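Local coordinates for N6 adenine specific DNA methylase (Encephalitozoon cuniculi, PDB 3Q87), which is the catalytic Mtq2 subunit of the Mtq2-Trm112 complex, which methylates the translation termination factor eRF1 and binds S-adenosylmethionine as methyl donor, at residues D15-R19 with E20-M24; G35-T38 with E39-K43; V83-P86 with P87-P90. One frame throughout, in Å; residues are numbered along the deposited sequence.

Contact 1. Residues D15-R19 with E20-M24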
loop_
_atom_site.group_PDB
_atom_site.type_symbol
_atom_site.label_atom_id
_atom_site.label_comp_id
_atom_site.label_asym_id
_atom_site.label_seq_id
_atom_site.Cartn_x
_atom_site.Cartn_y
_atom_site.Cartn_z
ATOM N N ASP B 15 7.313 11.293 -14.098
ATOM C CA ASP B 15 8.591 11.703 -14.671
ATOM C C ASP B 15 9.658 11.810 -13.585
ATOM O O ASP B 15 10.775 11.326 -13.762
ATOM C CB ASP B 15 8.476 13.034 -15.427
ATOM C CG ASP B 15 7.836 12.882 -16.807
ATOM O OD1 ASP B 15 7.619 11.734 -17.266
ATOM O OD2 ASP B 15 7.547 13.923 -17.435
ATOM N N ALA B 16 9.313 12.420 -12.454
ATOM C CA ALA B 16 10.277 12.529 -11.363
ATOM C C ALA B 16 10.681 11.165 -10.778
ATOM O O ALA B 16 11.857 10.942 -10.465
ATOM C CB ALA B 16 9.777 13.465 -10.282
ATOM N N LEU B 17 9.710 10.263 -10.633
ATOM C CA LEU B 17 9.972 8.914 -10.127
ATOM C C LEU B 17 10.908 8.184 -11.072
ATOM O O LEU B 17 11.793 7.434 -10.653
ATOM C CB LEU B 17 8.670 8.118 -9.984
ATOM C CG LEU B 17 7.715 8.583 -8.873
ATOM C CD1 LEU B 17 6.373 7.903 -9.001
ATOM C CD2 LEU B 17 8.315 8.325 -7.495
ATOM N N GLU B 18 10.705 8.411 -12.358
ATOM C CA GLU B 18 11.513 7.747 -13.360
ATOM C C GLU B 18 12.987 8.127 -13.220
ATOM O O GLU B 18 13.868 7.274 -13.332
ATOM C CB GLU B 18 10.995 8.077 -14.763
ATOM C CG GLU B 18 11.606 7.218 -15.845
ATOM C CD GLU B 18 11.375 5.742 -15.607
ATOM O OE1 GLU B 18 10.362 5.385 -14.957
ATOM O OE2 GLU B 18 12.209 4.933 -16.074
ATOM N N ARG B 19 13.250 9.403 -12.959
ATOM C CA ARG B 19 14.619 9.895 -12.896
ATOM C C ARG B 19 15.313 9.414 -11.633
ATOM O O ARG B 19 16.529 9.216 -11.629
ATOM C CB ARG B 19 14.660 11.425 -12.982
ATOM C CG ARG B 19 13.959 11.967 -14.218
ATOM C CD ARG B 19 14.187 13.459 -14.406
ATOM N NE ARG B 19 12.947 14.146 -14.760
ATOM C CZ ARG B 19 12.277 14.953 -13.939
ATOM N NH1 ARG B 19 12.734 15.197 -12.712
ATOM N NH2 ARG B 19 11.151 15.529 -14.345
ATOM N N GLU B 20 14.532 9.226 -10.571
ATOM C CA GLU B 20 15.044 8.691 -9.314
ATOM C C GLU B 20 15.495 7.243 -9.461
ATOM O O GLU B 20 16.388 6.796 -8.758
ATOM C CB GLU B 20 13.969 8.769 -8.227
ATOM C CG GLU B 20 13.655 10.163 -7.754
ATOM C CD GLU B 20 14.766 10.733 -6.910
ATOM O OE1 GLU B 20 14.585 10.819 -5.676
ATOM O OE2 GLU B 20 15.825 11.078 -7.478
ATOM N N GLY B 21 14.856 6.501 -10.358
ATOM C CA GLY B 21 15.187 5.102 -10.537
ATOM C C GLY B 21 14.925 4.205 -9.327
ATOM O O GLY B 21 15.751 3.346 -9.000
ATOM N N LEU B 22 13.780 4.392 -8.668
ATOM C CA LEU B 22 13.377 3.517 -7.562
ATOM C C LEU B 22 13.428 2.060 -7.972
ATOM O O LEU B 22 12.853 1.672 -8.980
ATOM C CB LEU B 22 11.961 3.843 -7.085
ATOM C CG LEU B 22 11.790 5.116 -6.270
ATOM C CD1 LEU B 22 10.357 5.199 -5.749
ATOM C CD2 LEU B 22 12.793 5.172 -5.115
ATOM N N GLU B 23 14.092 1.242 -7.170
ATOM C CA GLU B 23 14.304 -0.149 -7.538
ATOM C C GLU B 23 14.446 -1.033 -6.305
ATOM O O GLU B 23 15.052 -0.621 -5.320
ATOM C CB GLU B 23 15.569 -0.237 -8.386
ATOM C CG GLU B 23 16.097 -1.631 -8.601
ATOM C CD GLU B 23 17.346 -1.626 -9.459
ATOM O OE1 GLU B 23 18.171 -0.702 -9.283
ATOM O OE2 GLU B 23 17.498 -2.535 -10.304
ATOM N N MET B 24 13.879 -2.238 -6.360
ATOM C CA MET B 24 14.012 -3.200 -5.270
ATOM C C MET B 24 13.421 -2.700 -3.955
ATOM O O MET B 24 13.920 -3.034 -2.885
ATOM C CB MET B 24 15.483 -3.545 -5.036
ATOM C CG MET B 24 16.134 -4.314 -6.166
ATOM S SD MET B 24 15.133 -5.712 -6.674
ATOM C CE MET B 24 14.574 -5.131 -8.276
#
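The amide N of E20 donates to A16 O over 3.2 Å, an ordinary i to i-4 helical bond with an N-H...O angle of 151°. The next donor, G21 N, is shared: it reaches L17 O at 3.2 Å and, more weakly, E18 O at the same separation, so two carbonyls of the final turn draw on one hydrogen. Here helix 8-20 ends, and the chain turns toward strand 26-30 of the Rossmann-like methyltransferase fold. G21 takes positive phi (64°), a conformation in which glycine is the easiest residue to place. E20 CG, set beside the backbone N (chi1 -70°), lies 3.3 Å from A16 O, and the side chain then bends sharply at its second torsion. Its carboxylate is satisfied outside the turn, where OE1 forms a salt bridge with K160 and accepts from the hydroxyl of Y120. The apolar part of the contact is small: L17 CD2 meets L22 CD1 at 4.1 Å, the two side chains crossing at a slant. Leucine suits both places, since L17 also packs on V83 and Y120, and L22 on V81 and Y120.

Contact 2. Residues G35-T38 with E39-K43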
loop_
_atom_site.group_PDB
_atom_site.type_symbol
_atom_site.label_atom_id
_atom_site.label_comp_id
_atom_site.label_asym_id
_atom_site.label_seq_id
_atom_site.Cartn_x
_atom_site.Cartn_y
_atom_site.Cartn_z
ATOM N N GLY B 35 -4.305 3.070 -11.288
ATOM C CA GLY B 35 -3.005 2.413 -11.220
ATOM C C GLY B 35 -1.974 2.769 -12.271
ATOM O O GLY B 35 -1.042 2.002 -12.503
ATOM N N VAL B 36 -2.116 3.933 -12.899
ATOM C CA VAL B 36 -1.120 4.372 -13.874
ATOM C C VAL B 36 0.283 4.432 -13.253
ATOM O O VAL B 36 1.256 4.015 -13.865
ATOM C CB VAL B 36 -1.519 5.720 -14.560
ATOM C CG1 VAL B 36 -1.331 6.920 -13.603
ATOM C CG2 VAL B 36 -0.767 5.910 -15.854
ATOM N N ILE B 37 0.391 4.922 -12.025
ATOM C CA ILE B 37 1.703 4.974 -11.381
ATOM C C ILE B 37 2.184 3.585 -10.908
ATOM O O ILE B 37 3.372 3.239 -11.043
ATOM C CB ILE B 37 1.718 5.996 -10.232
ATOM C CG1 ILE B 37 1.412 7.394 -10.776
ATOM C CG2 ILE B 37 3.069 5.995 -9.543
ATOM C CD1 ILE B 37 1.361 8.475 -9.682
ATOM N N THR B 38 1.255 2.783 -10.393
ATOM C CA THR B 38 1.537 1.391 -10.044
ATOM C C THR B 38 2.139 0.631 -11.230
ATOM O O THR B 38 3.110 -0.112 -11.086
ATOM C CB THR B 38 0.257 0.643 -9.559
ATOM O OG1 THR B 38 -0.110 1.109 -8.258
ATOM C CG2 THR B 38 0.499 -0.881 -9.496
ATOM N N GLU B 39 1.552 0.828 -12.402
ATOM C CA GLU B 39 2.033 0.188 -13.624
ATOM C C GLU B 39 3.525 0.454 -13.880
ATOM O O GLU B 39 4.271 -0.442 -14.281
ATOM C CB GLU B 39 1.206 0.658 -14.822
ATOM C CG GLU B 39 1.300 -0.265 -16.042
ATOM C CD GLU B 39 0.351 0.156 -17.159
ATOM O OE1 GLU B 39 -0.372 -0.712 -17.687
ATOM O OE2 GLU B 39 0.323 1.358 -17.504
ATOM N N GLN B 40 3.956 1.688 -13.650
ATOM C CA GLN B 40 5.357 2.046 -13.841
ATOM C C GLN B 40 6.235 1.506 -12.699
ATOM O O GLN B 40 7.330 0.975 -12.932
ATOM C CB GLN B 40 5.490 3.565 -13.966
ATOM C CG GLN B 40 6.879 4.088 -13.677
ATOM C CD GLN B 40 6.881 5.561 -13.309
ATOM O OE1 GLN B 40 7.730 6.325 -13.764
ATOM N NE2 GLN B 40 5.919 5.966 -12.487
ATOM N N LEU B 41 5.738 1.636 -11.473
ATOM C CA LEU B 41 6.448 1.200 -10.269
ATOM C C LEU B 41 6.680 -0.306 -10.191
ATOM O O LEU B 41 7.690 -0.753 -9.672
ATOM C CB LEU B 41 5.677 1.628 -9.018
ATOM C CG LEU B 41 5.676 3.122 -8.708
ATOM C CD1 LEU B 41 4.792 3.426 -7.521
ATOM C CD2 LEU B 41 7.090 3.591 -8.453
ATOM N N ARG B 42 5.731 -1.094 -10.680
ATOM C CA ARG B 42 5.829 -2.533 -10.474
ATOM C C ARG B 42 6.894 -3.184 -11.335
ATOM O O ARG B 42 7.243 -4.343 -11.132
ATOM C CB ARG B 42 4.482 -3.223 -10.667
ATOM C CG ARG B 42 3.946 -3.230 -12.080
ATOM C CD ARG B 42 2.558 -3.872 -12.070
ATOM N NE ARG B 42 1.941 -3.892 -13.391
ATOM C CZ ARG B 42 2.184 -4.820 -14.308
ATOM N NH1 ARG B 42 3.035 -5.806 -14.045
ATOM N NH2 ARG B 42 1.581 -4.762 -15.489
ATOM N N LYS B 43 7.422 -2.430 -12.289
ATOM C CA LYS B 43 8.465 -2.960 -13.148
ATOM C C LYS B 43 9.754 -3.209 -12.370
ATOM O O LYS B 43 10.494 -4.130 -12.684
ATOM C CB LYS B 43 8.695 -2.031 -14.345
ATOM C CG LYS B 43 7.479 -1.965 -15.281
ATOM C CD LYS B 43 7.702 -1.059 -16.487
ATOM C CE LYS B 43 7.879 0.385 -16.063
ATOM N NZ LYS B 43 8.139 1.277 -17.233
HETATM O O HOH W 1 1.756 3.427 -16.470
#
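I37 and L41, one helical turn apart, lie side by side and point the same way, with I37 CG2 3.7 Å from L41 CD1. The branch that touches is the methyl anti to I37's backbone N; the other branch, CG1, stands beside that N. Branched apolar residues fit this flank, because L41 continues onto V27 and V47 of the neighbouring strands while I37 touches the bound S-adenosylmethionine. T38 is turned elsewhere: OG1 is hydrogen-bonded to D29, S49 and T32, and a threonine can offer that hydroxyl while packing its methyl. R42 CG stands between the backbone N and the carbonyl carbon (chi1 68°), which brings it 3.4 Å from T38 O, before the chain runs out straight. E39 is also extended, and its OE2 is joined to V36 O by a water that donates 2.7 Å bonds to both. The backbone gives i to i-4 bonds from E39 N to G35 O (2.8 Å), L41 N to I37 O (2.9 Å) and R42 N to T38 O; Q40 N bonds only weakly, to I37 O, and V36 O takes the water instead. G35, the N-cap, has a phi of 91°, where a CB would collide with the preceding carbonyl O. Strand 26-30, the glycine-containing turn, helix 36-41 and strand 46-51 form a beta-alpha-beta unit typical of Rossmann-like, S-adenosylmethionine-dependent methyltransferases.

Contact 3. Residues V83-P86 with P87-P90. With SAM (S-adenosylmethionine), chain D.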
loop_
_atom_site.group_PDB
_atom_site.type_symbol
_atom_site.label_atom_id
_atom_site.label_comp_id
_atom_site.label_asym_id
_atom_site.label_seq_id
_atom_site.Cartn_x
_atom_site.Cartn_y
_atom_site.Cartn_z
ATOM N N VAL B 83 4.320 6.812 -2.272
ATOM C CA VAL B 83 4.114 7.780 -3.340
ATOM C C VAL B 83 2.651 8.208 -3.290
ATOM O O VAL B 83 1.757 7.363 -3.211
ATOM C CB VAL B 83 4.373 7.145 -4.724
ATOM C CG1 VAL B 83 4.113 8.171 -5.825
ATOM C CG2 VAL B 83 5.794 6.576 -4.802
ATOM N N PHE B 84 2.401 9.508 -3.365
ATOM C CA PHE B 84 1.053 10.030 -3.150
ATOM C C PHE B 84 0.763 11.260 -4.000
ATOM O O PHE B 84 1.299 12.331 -3.749
ATOM C CB PHE B 84 0.880 10.389 -1.671
ATOM C CG PHE B 84 -0.542 10.651 -1.257
ATOM C CD1 PHE B 84 -1.605 10.205 -2.024
ATOM C CD2 PHE B 84 -0.814 11.315 -0.063
ATOM C CE1 PHE B 84 -2.909 10.431 -1.620
ATOM C CE2 PHE B 84 -2.117 11.534 0.350
ATOM C CZ PHE B 84 -3.162 11.100 -0.422
ATOM N N ASN B 85 -0.086 11.103 -5.010
ATOM C CA ASN B 85 -0.718 12.257 -5.633
ATOM C C ASN B 85 -2.048 12.440 -4.913
ATOM O O ASN B 85 -2.983 11.688 -5.143
ATOM C CB ASN B 85 -0.907 12.036 -7.131
ATOM C CG ASN B 85 -1.481 13.259 -7.841
ATOM O OD1 ASN B 85 -1.661 14.315 -7.237
ATOM N ND2 ASN B 85 -1.779 13.114 -9.120
ATOM N N PRO B 86 -2.121 13.420 -3.994
ATOM C CA PRO B 86 -3.258 13.507 -3.072
ATOM C C PRO B 86 -4.418 14.332 -3.626
ATOM O O PRO B 86 -4.227 15.041 -4.618
ATOM C CB PRO B 86 -2.648 14.222 -1.866
ATOM C CG PRO B 86 -1.643 15.160 -2.480
ATOM C CD PRO B 86 -1.137 14.491 -3.754
ATOM N N PRO B 87 -5.610 14.230 -3.007
ATOM C CA PRO B 87 -6.707 15.162 -3.326
ATOM C C PRO B 87 -6.260 16.539 -2.874
ATOM O O PRO B 87 -6.113 16.750 -1.680
ATOM C CB PRO B 87 -7.851 14.726 -2.407
ATOM C CG PRO B 87 -7.373 13.525 -1.665
ATOM C CD PRO B 87 -5.920 13.340 -1.874
ATOM N N TYR B 88 -6.037 17.457 -3.799
ATOM C CA TYR B 88 -5.375 18.694 -3.447
ATOM C C TYR B 88 -6.199 19.945 -3.793
ATOM O O TYR B 88 -5.717 21.064 -3.649
ATOM C CB TYR B 88 -3.996 18.745 -4.119
ATOM C CG TYR B 88 -4.019 18.654 -5.639
ATOM C CD1 TYR B 88 -4.648 19.631 -6.402
ATOM C CD2 TYR B 88 -3.374 17.610 -6.309
ATOM C CE1 TYR B 88 -4.663 19.565 -7.787
ATOM C CE2 TYR B 88 -3.380 17.529 -7.697
ATOM C CZ TYR B 88 -4.031 18.510 -8.429
ATOM O OH TYR B 88 -4.048 18.450 -9.800
ATOM N N VAL B 89 -7.435 19.757 -4.236
ATOM C CA VAL B 89 -8.236 20.870 -4.744
ATOM C C VAL B 89 -8.907 21.647 -3.613
ATOM O O VAL B 89 -9.696 21.085 -2.853
ATOM C CB VAL B 89 -9.310 20.399 -5.740
ATOM C CG1 VAL B 89 -10.162 21.597 -6.206
ATOM C CG2 VAL B 89 -8.668 19.683 -6.927
ATOM N N PRO B 90 -8.591 22.949 -3.505
ATOM C CA PRO B 90 -9.057 23.790 -2.397
ATOM C C PRO B 90 -10.557 23.999 -2.407
ATOM O O PRO B 90 -11.157 24.035 -3.476
ATOM C CB PRO B 90 -8.356 25.136 -2.654
ATOM C CG PRO B 90 -7.255 24.838 -3.618
ATOM C CD PRO B 90 -7.751 23.704 -4.451
HETATM N N SAM D . -2.544 8.273 -8.454
HETATM C CA SAM D . -3.542 8.841 -9.369
HETATM C C SAM D . -2.833 9.756 -10.379
HETATM O O SAM D . -3.330 10.025 -11.473
HETATM O OXT SAM D . -1.737 10.249 -10.125
HETATM C CB SAM D . -4.743 9.536 -8.669
HETATM C CG SAM D . -4.575 10.869 -7.897
HETATM S SD SAM D . -6.102 11.732 -7.318
HETATM C CE SAM D . -5.625 13.472 -7.384
HETATM C "C5'" SAM D . -6.094 11.455 -5.529
HETATM C "C4'" SAM D . -6.509 10.019 -5.248
HETATM O "O4'" SAM D . -6.556 9.804 -3.847
HETATM C "C3'" SAM D . -7.886 9.681 -5.801
HETATM O "O3'" SAM D . -7.796 8.456 -6.494
HETATM C "C2'" SAM D . -8.761 9.516 -4.574
HETATM O "O2'" SAM D . -9.769 8.543 -4.715
HETATM C "C1'" SAM D . -7.740 9.092 -3.544
HETATM N N9 SAM D . -8.100 9.453 -2.181
HETATM C C8 SAM D . -8.843 10.519 -1.728
HETATM N N7 SAM D . -8.892 10.439 -0.380
HETATM C C5 SAM D . -8.179 9.341 0.013
HETATM C C6 SAM D . -7.884 8.785 1.245
HETATM N N6 SAM D . -8.340 9.360 2.353
HETATM N N1 SAM D . -7.113 7.637 1.321
HETATM C C2 SAM D . -6.622 7.029 0.177
HETATM N N3 SAM D . -6.917 7.591 -1.050
HETATM C C4 SAM D . -7.679 8.714 -1.119
#
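F84 and P87 meet through apolar atoms, F84 CZ lying 3.8 Å from P87 CD, with the two side chains crossing at about a right angle. Between them along the chain, P86 places its CB over one face of the F84 ring, toward the rim. The successive prolines are packed tightly, P86 CB to P87 CD being 3.4 Å, and their rings stiffen the backbone as it leaves strand 81-84. F84 also stands edge-to-face with F110.

A second group of contacts sets polar atoms against an aromatic ring. N85 OD1 lies in the plane of the Y88 ring, at its edge, 3.7 Å from CE2; amide and ring are nearly coplanar, 19° apart. P86 O approaches the same ring obliquely, 3.2 Å from Y88 CD2. Tyrosine adds a hydroxyl that bonds D9, which also receives a weak bond from N85 ND2, so a single carboxylate helps to position both side chains.

The remaining contacts are with S-adenosylmethionine. N85 ND2 donates to OXT at 3.0 Å and 163°, the amide being carried there by CG anti to the backbone N (chi1 -176°). P87 CG sits 3.3 Å from C8 of the adenine, while P86 O lies 3.5 Å from CE, the methyl to be transferred. Buried N85 OD1 has no hydrogen-bonding partner in the model; in PrmC-like glutamine methyltransferases the Asn side chain and proline carbonyl receive the substrate amide, and the same role is probable here. The sequence N85-P86-P87-Y88 is the NPPY signature of that active site.

Contacts 2 and 3 are buried and border the cofactor, contact 2 through I37 and contact 3 through its prolines and asparagine, whereas contact 1 is a partly exposed helix end whose acidic side chains find basic partners elsewhere in the chain. Contacts 1 and 2 both rest on main-chain helical bonds, one at the C-terminal end of helix 8-20, the other along the short helix 36-41, with a positive-phi glycine just after the first and at the N-cap of the second. In contact 3 prolines and flat side chains replace that regular bonding. L17 ties the three together: its CD1 packs 3.9 Å from both I37 CG2 and V83 CG1, joining helices 8-20 and 36-41 to strand 81-84.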